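Local coordinates for phosphopantetheine attachment site family protein (Acinetobacter baumannii, PDB 4HKG), which probably carries amino acid or peptide intermediates on a phosphopantetheine arm, as a free-standing peptidyl carrier protein of an uncharacterised secondary metabolic pathway, at residues A[7-10]-A[11-15]; A[16-19]-A[20-24]; A[49-52]-A[53-56]; A[62-65]-A[66-69]. All blocks are in the same frame, centred on the assembly; numbering follows the deposited sequence.

Contact 1 of 4, residues A[7-10]-A[11-15]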
loop_
_atom_site.group_PDB
_atom_site.type_symbol
_atom_site.label_atom_id
_atom_site.label_comp_id
_atom_site.label_asym_id
_atom_site.label_seq_id
_atom_site.Cartn_x
_atom_site.Cartn_y
_atom_site.Cartn_z
ATOM N N LYS A 7 -0.195 -12.628 -0.403
ATOM C CA LYS A 7 0.403 -11.458 0.218
ATOM C C LYS A 7 1.466 -10.828 -0.679
ATOM O O LYS A 7 1.497 -9.608 -0.847
ATOM C CB LYS A 7 0.997 -11.832 1.574
ATOM C CG LYS A 7 1.584 -10.652 2.333
ATOM C CD LYS A 7 2.310 -11.134 3.573
ATOM C CE LYS A 7 2.920 -9.978 4.347
ATOM N NZ LYS A 7 3.774 -10.465 5.463
ATOM N N ALA A 8 2.325 -11.658 -1.267
ATOM C CA ALA A 8 3.392 -11.176 -2.137
ATOM C C ALA A 8 2.846 -10.451 -3.368
ATOM O O ALA A 8 3.427 -9.469 -3.815
ATOM C CB ALA A 8 4.306 -12.324 -2.549
ATOM N N TYR A 9 1.736 -10.938 -3.913
ATOM C CA TYR A 9 1.082 -10.289 -5.047
ATOM C C TYR A 9 0.674 -8.861 -4.674
ATOM O O TYR A 9 1.029 -7.892 -5.359
ATOM C CB TYR A 9 -0.143 -11.109 -5.448
ATOM C CG TYR A 9 -0.899 -10.604 -6.654
ATOM C CD1 TYR A 9 -0.624 -11.098 -7.920
ATOM C CD2 TYR A 9 -1.910 -9.660 -6.520
ATOM C CE1 TYR A 9 -1.332 -10.665 -9.030
ATOM C CE2 TYR A 9 -2.625 -9.219 -7.624
ATOM C CZ TYR A 9 -2.325 -9.715 -8.869
ATOM O OH TYR A 9 -3.036 -9.274 -9.962
ATOM N N TRP A 10 -0.069 -8.718 -3.580
ATOM C CA TRP A 10 -0.516 -7.391 -3.178
ATOM C C TRP A 10 0.637 -6.510 -2.713
ATOM O O TRP A 10 0.625 -5.299 -2.934
ATOM C CB TRP A 10 -1.619 -7.474 -2.118
ATOM C CG TRP A 10 -2.885 -7.992 -2.686
ATOM C CD1 TRP A 10 -3.522 -9.160 -2.361
ATOM C CD2 TRP A 10 -3.660 -7.391 -3.726
ATOM N NE1 TRP A 10 -4.658 -9.303 -3.121
ATOM C CE2 TRP A 10 -4.762 -8.231 -3.966
ATOM C CE3 TRP A 10 -3.532 -6.212 -4.464
ATOM C CZ2 TRP A 10 -5.729 -7.932 -4.918
ATOM C CZ3 TRP A 10 -4.492 -5.919 -5.410
ATOM C CH2 TRP A 10 -5.573 -6.776 -5.631
ATOM N N SER A 11 1.634 -7.105 -2.082
ATOM C CA SER A 11 2.801 -6.346 -1.667
ATOM C C SER A 11 3.504 -5.720 -2.882
ATOM O O SER A 11 3.895 -4.551 -2.842
ATOM C CB SER A 11 3.760 -7.225 -0.863
ATOM O OG SER A 11 4.857 -6.462 -0.392
ATOM N N ALA A 12 3.649 -6.480 -3.964
ATOM C CA ALA A 12 4.280 -5.948 -5.174
ATOM C C ALA A 12 3.452 -4.800 -5.769
ATOM O O ALA A 12 3.997 -3.778 -6.201
ATOM C CB ALA A 12 4.479 -7.048 -6.198
ATOM N N ILE A 13 2.131 -4.956 -5.787
ATOM C CA ILE A 13 1.253 -3.903 -6.300
ATOM C C ILE A 13 1.345 -2.639 -5.441
ATOM O O ILE A 13 1.526 -1.531 -5.966
ATOM C CB ILE A 13 -0.208 -4.415 -6.444
ATOM C CG1 ILE A 13 -0.279 -5.406 -7.609
ATOM C CG2 ILE A 13 -1.202 -3.247 -6.578
ATOM C CD1 ILE A 13 -1.656 -5.942 -7.902
ATOM N N ILE A 14 1.250 -2.801 -4.125
ATOM C CA ILE A 14 1.305 -1.660 -3.223
ATOM C C ILE A 14 2.659 -0.964 -3.319
ATOM O O ILE A 14 2.724 0.262 -3.369
ATOM C CB ILE A 14 0.989 -2.081 -1.778
ATOM C CG1 ILE A 14 -0.463 -2.547 -1.662
ATOM C CG2 ILE A 14 1.210 -0.918 -0.823
ATOM C CD1 ILE A 14 -0.750 -3.337 -0.393
ATOM N N ARG A 15 3.736 -1.733 -3.370
ATOM C CA ARG A 15 5.067 -1.150 -3.504
ATOM C C ARG A 15 5.186 -0.318 -4.778
ATOM O O ARG A 15 5.791 0.759 -4.776
ATOM C CB ARG A 15 6.120 -2.258 -3.468
ATOM C CG ARG A 15 7.564 -1.800 -3.385
ATOM C CD ARG A 15 8.473 -3.036 -3.353
ATOM N NE ARG A 15 9.826 -2.765 -2.878
ATOM C CZ ARG A 15 10.715 -3.710 -2.607
ATOM N NH1 ARG A 15 10.381 -4.987 -2.751
ATOM N NH2 ARG A 15 11.926 -3.389 -2.181
#
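Ile-13 reaches back along its own helix to touch the rings of Tyr-9, one turn earlier, and of Trp-10, three residues earlier. Its CB starts next to the backbone, 3.7 Å from Trp-10 O. The longer branch then turns back along the helix: CG1 stands anti to the carbonyl carbon (chi1 -71°) and passes Tyr-9 O at 3.6 Å. An extended second torsion carries CD1 onward, where this methyl meets both aromatic residues. It approaches Tyr-9 CE2 to 3.4 Å, a close fit, and Trp-10 CZ3 to 3.8 Å. The chains of Tyr-9 and Ile-13 cross at a slant, whereas those of Trp-10 and Ile-13 run alongside each other in the same direction. The shorter branch, CG2, points to helix 42-56 and its residue Leu-55. A beta-branched isoleucine suits this place because its two arms can serve two neighbours at once.

The two rings also meet each other, with Tyr-9 CD2 standing 4.0 Å above the indole plane of Trp-10, over its centre. Beneath these side chains, the amides of Ser-11 to Ile-14 each bond to the carbonyl four residues back; Ile-14 N to Trp-10 O, at 2.8 Å, is nearly straight (169°). The hydroxyl of Ser-11 serves another helix, bonding to Asn-72 OD1. Buried Trp-10 spreads its large surface over Val-79 and Leu-82 of helix 71-82, and Thr-56 of helix 42-56. This is the amphipathic first helix of the carrier-protein four-helix bundle, whose Trp-10 and Ile-14 turn to helices 42-56 and 71-82.

Contact 2 of 4, residues A[16-19]-A[20-24]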
loop_
_atom_site.group_PDB
_atom_site.type_symbol
_atom_site.label_atom_id
_atom_site.label_comp_id
_atom_site.label_asym_id
_atom_site.label_seq_id
_atom_site.Cartn_x
_atom_site.Cartn_y
_atom_site.Cartn_z
ATOM N N THR A 16 4.598 -0.814 -5.859
ATOM C CA THR A 16 4.594 -0.090 -7.117
ATOM C C THR A 16 3.829 1.223 -6.992
ATOM O O THR A 16 4.296 2.276 -7.440
ATOM C CB THR A 16 3.983 -0.956 -8.243
ATOM O OG1 THR A 16 4.759 -2.152 -8.400
ATOM C CG2 THR A 16 3.952 -0.189 -9.559
ATOM N N LEU A 17 2.651 1.168 -6.381
ATOM C CA LEU A 17 1.856 2.374 -6.178
ATOM C C LEU A 17 2.597 3.399 -5.320
ATOM O O LEU A 17 2.632 4.595 -5.651
ATOM C CB LEU A 17 0.515 2.051 -5.515
ATOM C CG LEU A 17 -0.474 1.211 -6.317
ATOM C CD1 LEU A 17 -1.663 0.858 -5.439
ATOM C CD2 LEU A 17 -0.931 1.956 -7.553
ATOM N N VAL A 18 3.170 2.945 -4.213
ATOM C CA VAL A 18 3.874 3.835 -3.305
ATOM C C VAL A 18 5.085 4.465 -3.992
ATOM O O VAL A 18 5.290 5.679 -3.916
ATOM C CB VAL A 18 4.263 3.088 -2.009
ATOM C CG1 VAL A 18 5.244 3.897 -1.182
ATOM C CG2 VAL A 18 3.011 2.736 -1.203
ATOM N N ALA A 19 5.881 3.655 -4.682
ATOM C CA ALA A 19 7.072 4.149 -5.366
ATOM C C ALA A 19 6.716 5.184 -6.432
ATOM O O ALA A 19 7.398 6.203 -6.568
ATOM C CB ALA A 19 7.849 2.995 -5.974
ATOM N N LYS A 20 5.651 4.933 -7.186
ATOM C CA LYS A 20 5.222 5.874 -8.211
ATOM C C LYS A 20 4.811 7.210 -7.591
ATOM O O LYS A 20 5.139 8.276 -8.127
ATOM C CB LYS A 20 4.086 5.279 -9.046
ATOM C CG LYS A 20 4.525 4.199 -10.045
ATOM C CD LYS A 20 4.919 4.782 -11.400
ATOM C CE LYS A 20 5.320 3.685 -12.386
ATOM N NZ LYS A 20 5.291 4.181 -13.794
ATOM N N GLU A 21 4.101 7.165 -6.467
ATOM C CA GLU A 21 3.700 8.387 -5.779
ATOM C C GLU A 21 4.895 9.127 -5.178
ATOM O O GLU A 21 4.940 10.359 -5.183
ATOM C CB GLU A 21 2.685 8.072 -4.685
ATOM C CG GLU A 21 1.267 7.979 -5.190
ATOM C CD GLU A 21 0.752 9.333 -5.626
ATOM O OE1 GLU A 21 0.685 9.619 -6.841
ATOM O OE2 GLU A 21 0.410 10.139 -4.736
ATOM N N MET A 22 5.866 8.387 -4.662
ATOM C CA MET A 22 7.018 8.998 -4.007
ATOM C C MET A 22 8.103 9.394 -5.007
ATOM O O MET A 22 9.088 10.035 -4.646
ATOM C CB MET A 22 7.585 8.067 -2.930
ATOM C CG MET A 22 6.593 7.726 -1.809
ATOM S SD MET A 22 5.792 9.149 -1.022
ATOM C CE MET A 22 7.205 9.934 -0.243
ATOM N N ARG A 23 7.909 9.006 -6.271
ATOM C CA ARG A 23 8.841 9.300 -7.372
ATOM C C ARG A 23 10.230 8.698 -7.150
ATOM O O ARG A 23 11.249 9.346 -7.411
ATOM C CB ARG A 23 8.916 10.808 -7.670
ATOM C CG ARG A 23 7.553 11.447 -7.906
ATOM C CD ARG A 23 7.683 12.860 -8.448
ATOM N NE ARG A 23 6.476 13.659 -8.239
ATOM C CZ ARG A 23 5.481 13.771 -9.114
ATOM N NH1 ARG A 23 4.428 14.525 -8.825
ATOM N NH2 ARG A 23 5.533 13.130 -10.274
ATOM N N VAL A 24 10.257 7.454 -6.685
ATOM C CA VAL A 24 11.500 6.706 -6.508
ATOM C C VAL A 24 11.326 5.308 -7.096
ATOM O O VAL A 24 10.205 4.888 -7.381
ATOM C CB VAL A 24 11.897 6.600 -5.019
ATOM C CG1 VAL A 24 12.062 7.992 -4.408
ATOM C CG2 VAL A 24 10.878 5.792 -4.250
#
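Ala-19 and Val-24 close the end of helix 7-22 in a Schellman motif, the common way for a helix to stop and turn aside. Among the backbone bonds, the ordinary helical ones come first: Lys-20 N to Thr-16 O at 3.0 Å, Glu-21 N to Leu-17 O, and Met-22 N to Val-18 O at 2.9 Å. The pattern then widens, and Val-24 N reaches five residues back to Ala-19 O at 3.1 Å, in a fairly straight bond (162°). Inside this wide loop Arg-23 N makes a weak bond to Lys-20 O at 3.4 Å. Arg-23 takes a positive phi of 61°, which reverses the chain; glycine often fills this position, but here an exposed arginine adopts it.

The apolar contacts follow the same logic. Ala-19 CB lies 4.5 Å from Val-24 CG2, at the limit of contact, a loose form of the hydrophobic touch that usually accompanies this motif. Val-24 O comes nearer to Ala-19 CB, at 3.3 Å, which is why a small residue fits, and Pro-26 also packs on it. Val-18 turns inward to Tyr-38 and Leu-40, and Leu-17 toward Leu-52 of helix 42-56.

Of the charged chains, Lys-20 is exposed, while Glu-21 lies along helix 42-56 against Val-44 and Ser-47. CB and CG of each pass close to a carbonyl one turn back, Leu-17 O in the case of Glu-21. Lys-20 bends at chi2, which takes the rest of its chain away, but with CG anti to the carbonyl carbon (chi1 -75°) it lays CG 3.2 Å from Thr-16 O.

Contact 3 of 4, residues A[49-52]-A[53-56]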
loop_
_atom_site.group_PDB
_atom_site.type_symbol
_atom_site.label_atom_id
_atom_site.label_comp_id
_atom_site.label_asym_id
_atom_site.label_seq_id
_atom_site.Cartn_x
_atom_site.Cartn_y
_atom_site.Cartn_z
ATOM N N SER A 49 -4.731 4.432 -1.472
ATOM C CA SER A 49 -5.944 3.729 -1.088
ATOM C C SER A 49 -7.011 3.807 -2.180
ATOM O O SER A 49 -7.685 2.813 -2.459
ATOM C CB SER A 49 -6.468 4.229 0.263
ATOM O OG SER A 49 -6.782 5.614 0.245
ATOM N N GLY A 50 -7.149 4.973 -2.809
ATOM C CA GLY A 50 -8.107 5.139 -3.887
ATOM C C GLY A 50 -7.788 4.261 -5.086
ATOM O O GLY A 50 -8.677 3.677 -5.711
ATOM N N ASP A 51 -6.504 4.171 -5.419
ATOM C CA ASP A 51 -6.072 3.300 -6.505
ATOM C C ASP A 51 -6.340 1.833 -6.167
ATOM O O ASP A 51 -6.784 1.059 -7.021
ATOM C CB ASP A 51 -4.593 3.528 -6.837
ATOM C CG ASP A 51 -4.359 4.803 -7.640
ATOM O OD1 ASP A 51 -5.342 5.441 -8.072
ATOM O OD2 ASP A 51 -3.185 5.152 -7.877
ATOM N N LEU A 52 -6.098 1.455 -4.914
ATOM C CA LEU A 52 -6.407 0.101 -4.479
ATOM C C LEU A 52 -7.907 -0.186 -4.559
ATOM O O LEU A 52 -8.306 -1.311 -4.868
ATOM C CB LEU A 52 -5.861 -0.168 -3.076
ATOM C CG LEU A 52 -4.339 -0.321 -2.997
ATOM C CD1 LEU A 52 -3.889 -0.313 -1.535
ATOM C CD2 LEU A 52 -3.852 -1.574 -3.719
ATOM N N GLU A 53 -8.746 0.817 -4.298
ATOM C CA GLU A 53 -10.187 0.637 -4.489
ATOM C C GLU A 53 -10.493 0.322 -5.946
ATOM O O GLU A 53 -11.298 -0.563 -6.241
ATOM C CB GLU A 53 -10.971 1.874 -4.065
ATOM C CG GLU A 53 -10.932 2.148 -2.577
ATOM C CD GLU A 53 -11.777 3.338 -2.186
ATOM O OE1 GLU A 53 -11.816 4.323 -2.957
ATOM O OE2 GLU A 53 -12.422 3.286 -1.118
ATOM N N ASP A 54 -9.847 1.053 -6.854
ATOM C CA ASP A 54 -10.025 0.828 -8.287
ATOM C C ASP A 54 -9.629 -0.588 -8.683
ATOM O O ASP A 54 -10.272 -1.196 -9.531
ATOM C CB ASP A 54 -9.197 1.819 -9.114
ATOM C CG ASP A 54 -9.636 3.258 -8.939
ATOM O OD1 ASP A 54 -10.793 3.503 -8.533
ATOM O OD2 ASP A 54 -8.805 4.155 -9.212
ATOM N N LEU A 55 -8.571 -1.112 -8.071
ATOM C CA LEU A 55 -8.061 -2.439 -8.417
ATOM C C LEU A 55 -8.792 -3.597 -7.728
ATOM O O LEU A 55 -8.873 -4.680 -8.299
ATOM C CB LEU A 55 -6.564 -2.536 -8.104
ATOM C CG LEU A 55 -5.620 -1.547 -8.795
ATOM C CD1 LEU A 55 -4.188 -1.732 -8.293
ATOM C CD2 LEU A 55 -5.674 -1.690 -10.308
ATOM N N THR A 56 -9.306 -3.375 -6.513
ATOM C CA THR A 56 -9.857 -4.464 -5.687
ATOM C C THR A 56 -11.371 -4.461 -5.528
ATOM O O THR A 56 -11.938 -5.459 -5.082
ATOM C CB THR A 56 -9.286 -4.442 -4.257
ATOM O OG1 THR A 56 -9.776 -3.278 -3.576
ATOM C CG2 THR A 56 -7.767 -4.432 -4.268
#
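Rotation of Thr-56 to a chi1 of 68° sets its OG1 in the crowded position between backbone N and carbonyl carbon, from which the hydroxyl folds back onto Leu-52 O. The bond from OG1 is 2.8 Å long and meets the carbonyl from above its plane. Thr-56 N reaches the same Leu-52 O, also at 2.8 Å, from the opposite face, so one residue holds this oxygen by two donors. The same OG1 is also hydrogen-bonded to Leu-58 N, just beyond the end of helix 42-56. Threonine suits this place: its hydroxyl adds a second donor, and its methyl CG2, 3.2 Å from Leu-52 O, packs on Trp-10.

On another side, Asp-51 and Asp-54 both set CG anti to the carbonyl carbon, and Asp-51 OD1 and Asp-54 OD2 come to 3.9 Å, with the carboxylate planes 38° apart. Glu-53 is extended, and its OE2 accepts from Leu-60 N in the following loop. Buried Leu-52 meanwhile packs on Leu-17, Leu-74 and Leu-78.

The chemistry implies that the pair of bonds to Leu-52 O secures the last turn, while the two carboxylates probably repel each other mildly, an effect that solvent at exposed Asp-54 would lessen.

Contact 4 of 4, residues A[62-65]-A[66-69]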
loop_
_atom_site.group_PDB
_atom_site.type_symbol
_atom_site.label_atom_id
_atom_site.label_comp_id
_atom_site.label_asym_id
_atom_site.label_seq_id
_atom_site.Cartn_x
_atom_site.Cartn_y
_atom_site.Cartn_z
ATOM N N PRO A 62 -8.212 5.958 3.660
ATOM C CA PRO A 62 -6.785 6.299 3.648
ATOM C C PRO A 62 -6.103 6.021 4.990
ATOM O O PRO A 62 -4.895 5.780 5.037
ATOM C CB PRO A 62 -6.784 7.798 3.331
ATOM C CG PRO A 62 -8.067 8.023 2.595
ATOM C CD PRO A 62 -9.052 7.098 3.258
ATOM N N THR A 63 -6.882 6.043 6.071
ATOM C CA THR A 63 -6.366 5.722 7.400
ATOM C C THR A 63 -5.937 4.261 7.539
ATOM O O THR A 63 -5.309 3.897 8.529
ATOM C CB THR A 63 -7.374 6.080 8.514
ATOM O OG1 THR A 63 -8.666 5.596 8.147
ATOM C CG2 THR A 63 -7.442 7.599 8.711
ATOM N N LEU A 64 -6.261 3.414 6.564
ATOM C CA LEU A 64 -5.709 2.057 6.574
ATOM C C LEU A 64 -4.182 2.083 6.513
ATOM O O LEU A 64 -3.529 1.152 6.997
ATOM C CB LEU A 64 -6.255 1.222 5.419
ATOM C CG LEU A 64 -7.695 0.744 5.585
ATOM C CD1 LEU A 64 -8.175 0.109 4.294
ATOM C CD2 LEU A 64 -7.844 -0.229 6.756
ATOM N N LEU A 65 -3.600 3.133 5.932
ATOM C CA LEU A 65 -2.140 3.234 5.887
ATOM C C LEU A 65 -1.567 3.672 7.227
ATOM O O LEU A 65 -0.366 3.585 7.434
ATOM C CB LEU A 65 -1.649 4.138 4.748
ATOM C CG LEU A 65 -1.642 3.502 3.349
ATOM C CD1 LEU A 65 -3.036 3.440 2.727
ATOM C CD2 LEU A 65 -0.670 4.235 2.433
ATOM N N TRP A 66 -2.429 4.131 8.137
ATOM C CA TRP A 66 -2.040 4.346 9.532
ATOM C C TRP A 66 -2.186 3.040 10.319
ATOM O O TRP A 66 -1.295 2.652 11.085
ATOM C CB TRP A 66 -2.894 5.460 10.155
ATOM C CG TRP A 66 -2.606 5.756 11.598
ATOM C CD1 TRP A 66 -3.242 5.231 12.687
ATOM C CD2 TRP A 66 -1.638 6.681 12.105
ATOM N NE1 TRP A 66 -2.714 5.758 13.839
ATOM C CE2 TRP A 66 -1.733 6.649 13.511
ATOM C CE3 TRP A 66 -0.697 7.524 11.507
ATOM C CZ2 TRP A 66 -0.918 7.435 14.325
ATOM C CZ3 TRP A 66 0.109 8.301 12.320
ATOM C CH2 TRP A 66 -0.008 8.251 13.714
ATOM N N ASP A 67 -3.316 2.362 10.126
ATOM C CA ASP A 67 -3.635 1.142 10.864
ATOM C C ASP A 67 -2.714 -0.011 10.484
ATOM O O ASP A 67 -2.407 -0.871 11.314
ATOM C CB ASP A 67 -5.072 0.723 10.573
ATOM C CG ASP A 67 -6.091 1.738 11.046
ATOM O OD1 ASP A 67 -5.749 2.643 11.847
ATOM O OD2 ASP A 67 -7.256 1.608 10.621
ATOM N N TYR A 68 -2.310 -0.031 9.218
ATOM C CA TYR A 68 -1.434 -1.057 8.645
ATOM C C TYR A 68 -0.291 -0.305 7.983
ATOM O O TYR A 68 -0.316 -0.056 6.780
ATOM C CB TYR A 68 -2.209 -1.935 7.646
ATOM C CG TYR A 68 -3.373 -2.620 8.314
ATOM C CD1 TYR A 68 -3.177 -3.782 9.042
ATOM C CD2 TYR A 68 -4.659 -2.075 8.273
ATOM C CE1 TYR A 68 -4.220 -4.405 9.681
ATOM C CE2 TYR A 68 -5.716 -2.699 8.921
ATOM C CZ TYR A 68 -5.482 -3.865 9.619
ATOM O OH TYR A 68 -6.519 -4.493 10.269
ATOM N N PRO A 69 0.708 0.087 8.784
ATOM C CA PRO A 69 1.576 1.200 8.376
ATOM C C PRO A 69 2.813 0.849 7.554
ATOM O O PRO A 69 3.759 1.631 7.516
ATOM C CB PRO A 69 1.991 1.806 9.718
ATOM C CG PRO A 69 2.038 0.634 10.628
ATOM C CD PRO A 69 0.905 -0.270 10.202
HETATM O O HOH W 1 -8.872 3.037 8.873
#
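Thr-63 O is gripped by two successive amides, Trp-66 N at 2.9 Å and Asp-67 N at 3.0 Å. The two arrive very differently: Asp-67 N lies in the carbonyl plane with a C=O...N angle of 158°, while Trp-66 N stands above it, 68° out of the plane. The next carbonyl, Leu-64 O, accepts from Tyr-68 N at 2.8 Å and lies beside the tyrosine ring, at its edge and near its plane.

A water spans this turn on its outer side. It sits 2.7 Å from Thr-63 OG1 and donates to Asp-67 OD2 at 2.8 Å, so that two short polar side chains four residues apart are linked where they face solvent. Such a single-turn helix, 64-67, is the brief third helix of the carrier-protein bundle, set between the long helices 42-56 and 71-82.

Its apolar side looks inward. Leu-64 and Tyr-68 run alongside each other, CD2 of the leucine 3.9 Å from CE2 of the ring, and Tyr-68 stacks in turn on Tyr-77. Leu-65, buried, packs against Phe-35, Leu-40 and Leu-74. Trp-66 instead has CG anti to the backbone N (chi1 179°), which swings its indole outward, about 4 Å from a bound methylpentanediol, probably from the crystallisation liquor. Pro-69 has no N-H to offer as the helix ends; its CA makes a C-H...O contact with Leu-65 O at 3.2 Å.

Contacts 1 and 2 follow each other along helix 7-22, their centres 13 Å apart, and contact 3 lies against both. Trp-10 CH2 meets Thr-56 CG2 at 3.5 Å, joining contacts 1 and 3, while Leu-17 CD1 meets Leu-52 CD2 at 3.7 Å, joining contacts 2 and 3. Contact 4 adds to contact 3 through Ser-49 OG and Pro-62 CA, 3.5 Å apart, but stays about 5 Å from contact 2 and 6 Å from contact 1 at the nearest atoms. In this family phosphopantetheine is attached to a serine at the start of the second long helix; contact 3 lies nearer the other end of helix 42-56.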